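Local structure of acyl-CoA dehydrogenase (Slackia heliotrinireducens, 4RM7) at residues Ala102-Gln108 with Arg227-Lys233; Gln98-Phe103 with Gln237-Leu242. The protein is a member of the acyl-CoA dehydrogenase family, with a strand-rich middle domain between helical N- and C-terminal domains in the sequence. All blocks are in the same frame, centred on the assembly; numbering follows the deposited sequence.

Contact 1 of 2, residues Ala102-Gln108 with Arg227-Lys233; sequences AFASSAQ and RLKGSSK
Ala102, Phe103 and Gln108 meet Ser232, Leu228 and Lys229 in a surface contact, part hydrogen-bonded and part apolar, between a helix-to-helix turn and a linker loop of the acyl-CoA dehydrogenase fold. The turn joins helix 90-103 to helix 106-119 in the N-terminal domain; the loop leads from strand 212-221 of the middle domain to helix 234-270. Where the backbones come nearest, Ala104 CA lies 4.0 Å from Gly230 CA. Leu228 supplies the apolar part: its CD2 reaches Ala104 CB at 3.6 Å and its CD1 rests on Phe103 CB. The other end of Phe103 is covered by Ser232, whose CB stands over the centre of one ring face.

Polar bonds flank this packing. A capping box starts helix 106-119: Gln108 N donates to Ser105 OG at 3.1 Å, and Ser105 N donates back to Gln108 OE1. The Gln108 amide also bridges to the loop. The extended chain (chi2 -178°) carries it out there, where its two ends serve consecutive peptides: Gln108 NE2 donates to Arg227 O at 3.0 Å, the acceptor lying in the amide plane, while OE1 accepts from Lys229 N at 3.2 Å as well as from Ser105 N. These three bonds should fix the amide's flip. The Arg227 side chain turns away to a salt bridge with Asp175. At the end of helix 90-103, Ala102 O takes two bonds from one residue: Ser232 N donates to it at 3.2 Å, whereas Ser232 OG, at 2.7 Å from Ala102 O, comes from above the carbonyl plane.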
loop_
_atom_site.group_PDB
_atom_site.type_symbol
_atom_site.label_atom_id
_atom_site.label_comp_id
_atom_site.label_asym_id
_atom_site.label_seq_id
_atom_site.Cartn_x
_atom_site.Cartn_y
_atom_site.Cartn_z
ATOM N N ALA A 102 23.102 -4.764 -34.363
ATOM C CA ALA A 102 24.216 -4.346 -33.515
ATOM C C ALA A 102 25.386 -5.321 -33.548
ATOM O O ALA A 102 26.536 -4.891 -33.559
ATOM C CB ALA A 102 23.734 -4.154 -32.073
ATOM N N PHE A 103 25.111 -6.623 -33.581
ATOM C CA PHE A 103 26.186 -7.604 -33.383
ATOM C C PHE A 103 26.657 -8.316 -34.646
ATOM O O PHE A 103 27.647 -9.056 -34.617
ATOM C CB PHE A 103 25.756 -8.649 -32.357
ATOM C CG PHE A 103 25.818 -8.159 -30.953
ATOM C CD1 PHE A 103 26.998 -8.251 -30.228
ATOM C CD2 PHE A 103 24.714 -7.591 -30.356
ATOM C CE1 PHE A 103 27.069 -7.795 -28.928
ATOM C CE2 PHE A 103 24.781 -7.129 -29.058
ATOM C CZ PHE A 103 25.960 -7.233 -28.345
ATOM N N ALA A 104 25.964 -8.093 -35.757
ATOM C CA ALA A 104 26.315 -8.783 -36.991
ATOM C C ALA A 104 26.583 -7.811 -38.128
ATOM O O ALA A 104 26.023 -6.716 -38.161
ATOM C CB ALA A 104 25.214 -9.753 -37.381
ATOM N N SER A 105 27.431 -8.233 -39.064
ATOM C CA SER A 105 27.748 -7.441 -40.243
ATOM C C SER A 105 26.525 -7.204 -41.099
ATOM O O SER A 105 25.532 -7.915 -40.991
ATOM C CB SER A 105 28.815 -8.135 -41.084
ATOM O OG SER A 105 28.312 -9.334 -41.642
ATOM N N SER A 106 26.615 -6.213 -41.976
ATOM C CA SER A 106 25.513 -5.895 -42.865
ATOM C C SER A 106 25.164 -7.099 -43.731
ATOM O O SER A 106 23.991 -7.423 -43.914
ATOM C CB SER A 106 25.873 -4.694 -43.726
ATOM O OG SER A 106 26.377 -3.657 -42.905
ATOM N N ALA A 107 26.187 -7.774 -44.243
ATOM C CA ALA A 107 25.974 -8.963 -45.053
ATOM C C ALA A 107 25.251 -10.049 -44.253
ATOM O O ALA A 107 24.392 -10.743 -44.789
ATOM C CB ALA A 107 27.297 -9.487 -45.593
ATOM N N GLN A 108 25.591 -10.191 -42.976
ATOM C CA GLN A 108 24.937 -11.186 -42.127
ATOM C C GLN A 108 23.473 -10.850 -41.827
ATOM O O GLN A 108 22.639 -11.753 -41.705
ATOM C CB GLN A 108 25.689 -11.348 -40.807
ATOM C CG GLN A 108 26.929 -12.217 -40.888
ATOM C CD GLN A 108 27.603 -12.388 -39.532
ATOM O OE1 GLN A 108 27.653 -11.455 -38.726
ATOM N NE2 GLN A 108 28.118 -13.585 -39.273
ATOM N N ARG A 227 29.224 -17.579 -36.293
ATOM C CA ARG A 227 29.513 -16.558 -35.285
ATOM C C ARG A 227 29.260 -15.161 -35.842
ATOM O O ARG A 227 29.649 -14.856 -36.976
ATOM C CB ARG A 227 30.953 -16.661 -34.788
ATOM C CG ARG A 227 31.224 -15.854 -33.533
ATOM C CD ARG A 227 32.630 -15.288 -33.523
ATOM N NE ARG A 227 33.653 -16.315 -33.700
ATOM C CZ ARG A 227 34.171 -17.028 -32.706
ATOM N NH1 ARG A 227 35.102 -17.942 -32.954
ATOM N NH2 ARG A 227 33.749 -16.826 -31.460
ATOM N N LEU A 228 28.600 -14.319 -35.052
ATOM C CA LEU A 228 28.316 -12.961 -35.483
ATOM C C LEU A 228 29.590 -12.130 -35.416
ATOM O O LEU A 228 30.246 -12.076 -34.378
ATOM C CB LEU A 228 27.217 -12.327 -34.631
ATOM C CG LEU A 228 25.764 -12.810 -34.763
ATOM C CD1 LEU A 228 24.795 -11.744 -34.226
ATOM C CD2 LEU A 228 25.421 -13.194 -36.198
ATOM N N LYS A 229 29.935 -11.505 -36.538
ATOM C CA LYS A 229 31.104 -10.642 -36.636
ATOM C C LYS A 229 30.642 -9.211 -36.832
ATOM O O LYS A 229 30.453 -8.773 -37.965
ATOM C CB LYS A 229 31.999 -11.077 -37.799
ATOM C CG LYS A 229 32.029 -12.587 -38.023
ATOM C CD LYS A 229 33.201 -13.009 -38.897
ATOM C CE LYS A 229 34.533 -12.873 -38.149
ATOM N NZ LYS A 229 35.733 -12.827 -39.050
ATOM N N GLY A 230 30.445 -8.482 -35.736
ATOM C CA GLY A 230 29.837 -7.165 -35.821
ATOM C C GLY A 230 30.631 -6.023 -35.225
ATOM O O GLY A 230 31.708 -6.224 -34.656
ATOM N N SER A 231 30.088 -4.814 -35.366
ATOM C CA SER A 231 30.691 -3.614 -34.795
ATOM C C SER A 231 30.652 -3.663 -33.267
ATOM O O SER A 231 31.653 -3.387 -32.599
ATOM C CB SER A 231 29.976 -2.358 -35.307
ATOM O OG SER A 231 28.589 -2.407 -35.015
ATOM N N SER A 232 29.495 -4.033 -32.724
ATOM C CA SER A 232 29.293 -4.092 -31.279
ATOM C C SER A 232 29.884 -5.354 -30.645
ATOM O O SER A 232 29.897 -6.435 -31.254
ATOM C CB SER A 232 27.802 -4.008 -30.958
ATOM O OG SER A 232 27.184 -2.975 -31.706
ATOM N N LYS A 233 30.357 -5.215 -29.410
ATOM C CA LYS A 233 31.016 -6.319 -28.722
ATOM C C LYS A 233 30.767 -6.301 -27.215
ATOM O O LYS A 233 30.715 -5.234 -26.587
ATOM C CB LYS A 233 32.531 -6.294 -29.009
ATOM C CG LYS A 233 32.906 -6.880 -30.363
ATOM C CD LYS A 233 34.296 -6.490 -30.770
ATOM C CE LYS A 233 34.601 -6.921 -32.196
ATOM N NZ LYS A 233 36.014 -6.592 -32.579
#

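Contact 2 of 2, residues Gln98-Phe103 with Gln237-Leu242; sequences QILEAF and QLYSLL
Segments 98-103 and 237-242, of helices 90-103 and 234-270, run nearly antiparallel, their axes at 157° and 10.5 Å apart at closest approach. The backbones are closest at Ile99 and Leu241, whose CA atoms are 6.5 Å apart, and the interface is mostly side-chain packing, with no hydrogen bond across it. Leu241 is the knob, set in a hole formed by Gln98, Ile99, Ala102 and Phe103. Its two branches part: CD1 presses on Ala102 CB at 3.5 Å and on Phe103 CE2, while CD2 lies against the Gln98 amide, 3.7 Å from NE2. The extended Gln98 chain, its chi1 of -167° turning CG away from the backbone N, passes that methyl at a slant, with Gln98 CG 3.8 Å from Leu241 CD2. Lower on the leucine, CB meets Ile99 CG1 at 3.9 Å, and Ile99 CD1 continues to Leu242 CD2.

The Phe103 and Leu241 side chains run past one another in opposed senses. The ring edge faces Leu238 N, 3.6 Å from Phe103 CZ, while Gln237 CB lies 3.8 Å from Phe103 CZ. Beyond the pair, Phe185 and Phe187 of strand 184-191 touch Leu238. The arrangement is one knob-into-hole fit between antiparallel helices of the N- and C-terminal domains of the acyl-CoA dehydrogenase fold.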
loop_
_atom_site.group_PDB
_atom_site.type_symbol
_atom_site.label_atom_id
_atom_site.label_comp_id
_atom_site.label_asym_id
_atom_site.label_seq_id
_atom_site.Cartn_x
_atom_site.Cartn_y
_atom_site.Cartn_z
ATOM N N GLN A 98 16.935 -5.008 -33.764
ATOM C CA GLN A 98 17.941 -4.064 -33.313
ATOM C C GLN A 98 19.194 -4.778 -32.818
ATOM O O GLN A 98 20.310 -4.429 -33.207
ATOM C CB GLN A 98 17.358 -3.187 -32.220
ATOM C CG GLN A 98 18.198 -1.991 -31.889
ATOM C CD GLN A 98 17.429 -0.980 -31.078
ATOM O OE1 GLN A 98 16.193 -0.976 -31.082
ATOM N NE2 GLN A 98 18.151 -0.128 -30.358
ATOM N N ILE A 99 18.991 -5.789 -31.974
ATOM C CA ILE A 99 20.075 -6.605 -31.440
ATOM C C ILE A 99 20.860 -7.334 -32.533
ATOM O O ILE A 99 22.092 -7.393 -32.491
ATOM C CB ILE A 99 19.535 -7.625 -30.438
ATOM C CG1 ILE A 99 19.181 -6.930 -29.133
ATOM C CG2 ILE A 99 20.543 -8.712 -30.161
ATOM C CD1 ILE A 99 18.522 -7.854 -28.147
ATOM N N LEU A 100 20.157 -7.880 -33.516
ATOM C CA LEU A 100 20.839 -8.506 -34.645
ATOM C C LEU A 100 21.733 -7.514 -35.387
ATOM O O LEU A 100 22.888 -7.825 -35.675
ATOM C CB LEU A 100 19.846 -9.120 -35.633
ATOM C CG LEU A 100 20.599 -9.778 -36.790
ATOM C CD1 LEU A 100 21.403 -10.917 -36.249
ATOM C CD2 LEU A 100 19.690 -10.245 -37.908
ATOM N N GLU A 101 21.202 -6.330 -35.695
ATOM C CA GLU A 101 21.967 -5.314 -36.422
ATOM C C GLU A 101 23.230 -4.927 -35.673
ATOM O O GLU A 101 24.300 -4.796 -36.269
ATOM C CB GLU A 101 21.128 -4.063 -36.675
ATOM C CG GLU A 101 20.082 -4.214 -37.770
ATOM C CD GLU A 101 19.213 -2.968 -37.951
ATOM O OE1 GLU A 101 19.198 -2.087 -37.066
ATOM O OE2 GLU A 101 18.539 -2.871 -38.991
ATOM N N ALA A 102 23.102 -4.764 -34.363
ATOM C CA ALA A 102 24.216 -4.346 -33.515
ATOM C C ALA A 102 25.386 -5.321 -33.548
ATOM O O ALA A 102 26.536 -4.891 -33.559
ATOM C CB ALA A 102 23.734 -4.154 -32.073
ATOM N N PHE A 103 25.111 -6.623 -33.581
ATOM C CA PHE A 103 26.186 -7.604 -33.383
ATOM C C PHE A 103 26.657 -8.316 -34.646
ATOM O O PHE A 103 27.647 -9.056 -34.617
ATOM C CB PHE A 103 25.756 -8.649 -32.357
ATOM C CG PHE A 103 25.818 -8.159 -30.953
ATOM C CD1 PHE A 103 26.998 -8.251 -30.228
ATOM C CD2 PHE A 103 24.714 -7.591 -30.356
ATOM C CE1 PHE A 103 27.069 -7.795 -28.928
ATOM C CE2 PHE A 103 24.781 -7.129 -29.058
ATOM C CZ PHE A 103 25.960 -7.233 -28.345
ATOM N N GLN A 237 27.546 -3.953 -24.537
ATOM C CA GLN A 237 26.699 -3.602 -25.660
ATOM C C GLN A 237 25.326 -4.272 -25.597
ATOM O O GLN A 237 24.309 -3.641 -25.884
ATOM C CB GLN A 237 27.397 -3.952 -26.968
ATOM C CG GLN A 237 27.810 -2.721 -27.747
ATOM C CD GLN A 237 26.615 -1.856 -28.132
ATOM O OE1 GLN A 237 26.503 -0.703 -27.703
ATOM N NE2 GLN A 237 25.715 -2.413 -28.943
ATOM N N LEU A 238 25.307 -5.550 -25.233
ATOM C CA LEU A 238 24.064 -6.293 -25.122
ATOM C C LEU A 238 23.180 -5.667 -24.065
ATOM O O LEU A 238 21.989 -5.432 -24.281
ATOM C CB LEU A 238 24.342 -7.756 -24.779
ATOM C CG LEU A 238 23.116 -8.648 -24.573
ATOM C CD1 LEU A 238 22.298 -8.740 -25.856
ATOM C CD2 LEU A 238 23.546 -10.025 -24.109
ATOM N N TYR A 239 23.791 -5.379 -22.923
ATOM C CA TYR A 239 23.083 -4.813 -21.793
ATOM C C TYR A 239 22.391 -3.483 -22.138
ATOM O O TYR A 239 21.251 -3.238 -21.730
ATOM C CB TYR A 239 24.046 -4.626 -20.619
ATOM C CG TYR A 239 23.297 -4.543 -19.329
ATOM C CD1 TYR A 239 22.924 -5.702 -18.660
ATOM C CD2 TYR A 239 22.900 -3.307 -18.801
ATOM C CE1 TYR A 239 22.202 -5.640 -17.482
ATOM C CE2 TYR A 239 22.175 -3.232 -17.621
ATOM C CZ TYR A 239 21.836 -4.407 -16.969
ATOM O OH TYR A 239 21.125 -4.367 -15.804
ATOM N N SER A 240 23.078 -2.623 -22.883
ATOM C CA SER A 240 22.452 -1.403 -23.375
ATOM C C SER A 240 21.236 -1.718 -24.221
ATOM O O SER A 240 20.187 -1.099 -24.054
ATOM C CB SER A 240 23.436 -0.573 -24.187
ATOM O OG SER A 240 24.487 -0.137 -23.353
ATOM N N LEU A 241 21.366 -2.683 -25.125
ATOM C CA LEU A 241 20.253 -3.009 -26.003
ATOM C C LEU A 241 19.026 -3.513 -25.235
ATOM O O LEU A 241 17.890 -3.182 -25.583
ATOM C CB LEU A 241 20.692 -4.029 -27.034
ATOM C CG LEU A 241 21.545 -3.322 -28.078
ATOM C CD1 LEU A 241 22.390 -4.318 -28.824
ATOM C CD2 LEU A 241 20.653 -2.552 -29.028
ATOM N N LEU A 242 19.259 -4.281 -24.176
ATOM C CA LEU A 242 18.169 -4.815 -23.378
ATOM C C LEU A 242 17.407 -3.712 -22.623
ATOM O O LEU A 242 16.260 -3.904 -22.242
ATOM C CB LEU A 242 18.697 -5.857 -22.397
ATOM C CG LEU A 242 19.399 -7.032 -23.069
ATOM C CD1 LEU A 242 19.915 -8.006 -22.037
ATOM C CD2 LEU A 242 18.446 -7.714 -24.024
#

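Contacts 1 and 2 lie on the same side of the chain's centre, about 10 Å apart between their own centres, and both use the end of helix 90-103. Ala102 and Phe103 belong to each: the Ala102 carbonyl meets the loop while its methyl packs mainly on helix 234-270, and the Phe103 ring reaches from Ser232 to Leu238. The contacts also touch directly, Ser232 OG packing 3.2 Å from Gln237 NE2 and Leu228 CD1 4.0 Å from Leu100 CD1. Contact 2 is buried and largely apolar; contact 1 is nearer the surface and hydrogen-bonded. Together they dock one helix end against both the middle-domain linker and the helix that follows it.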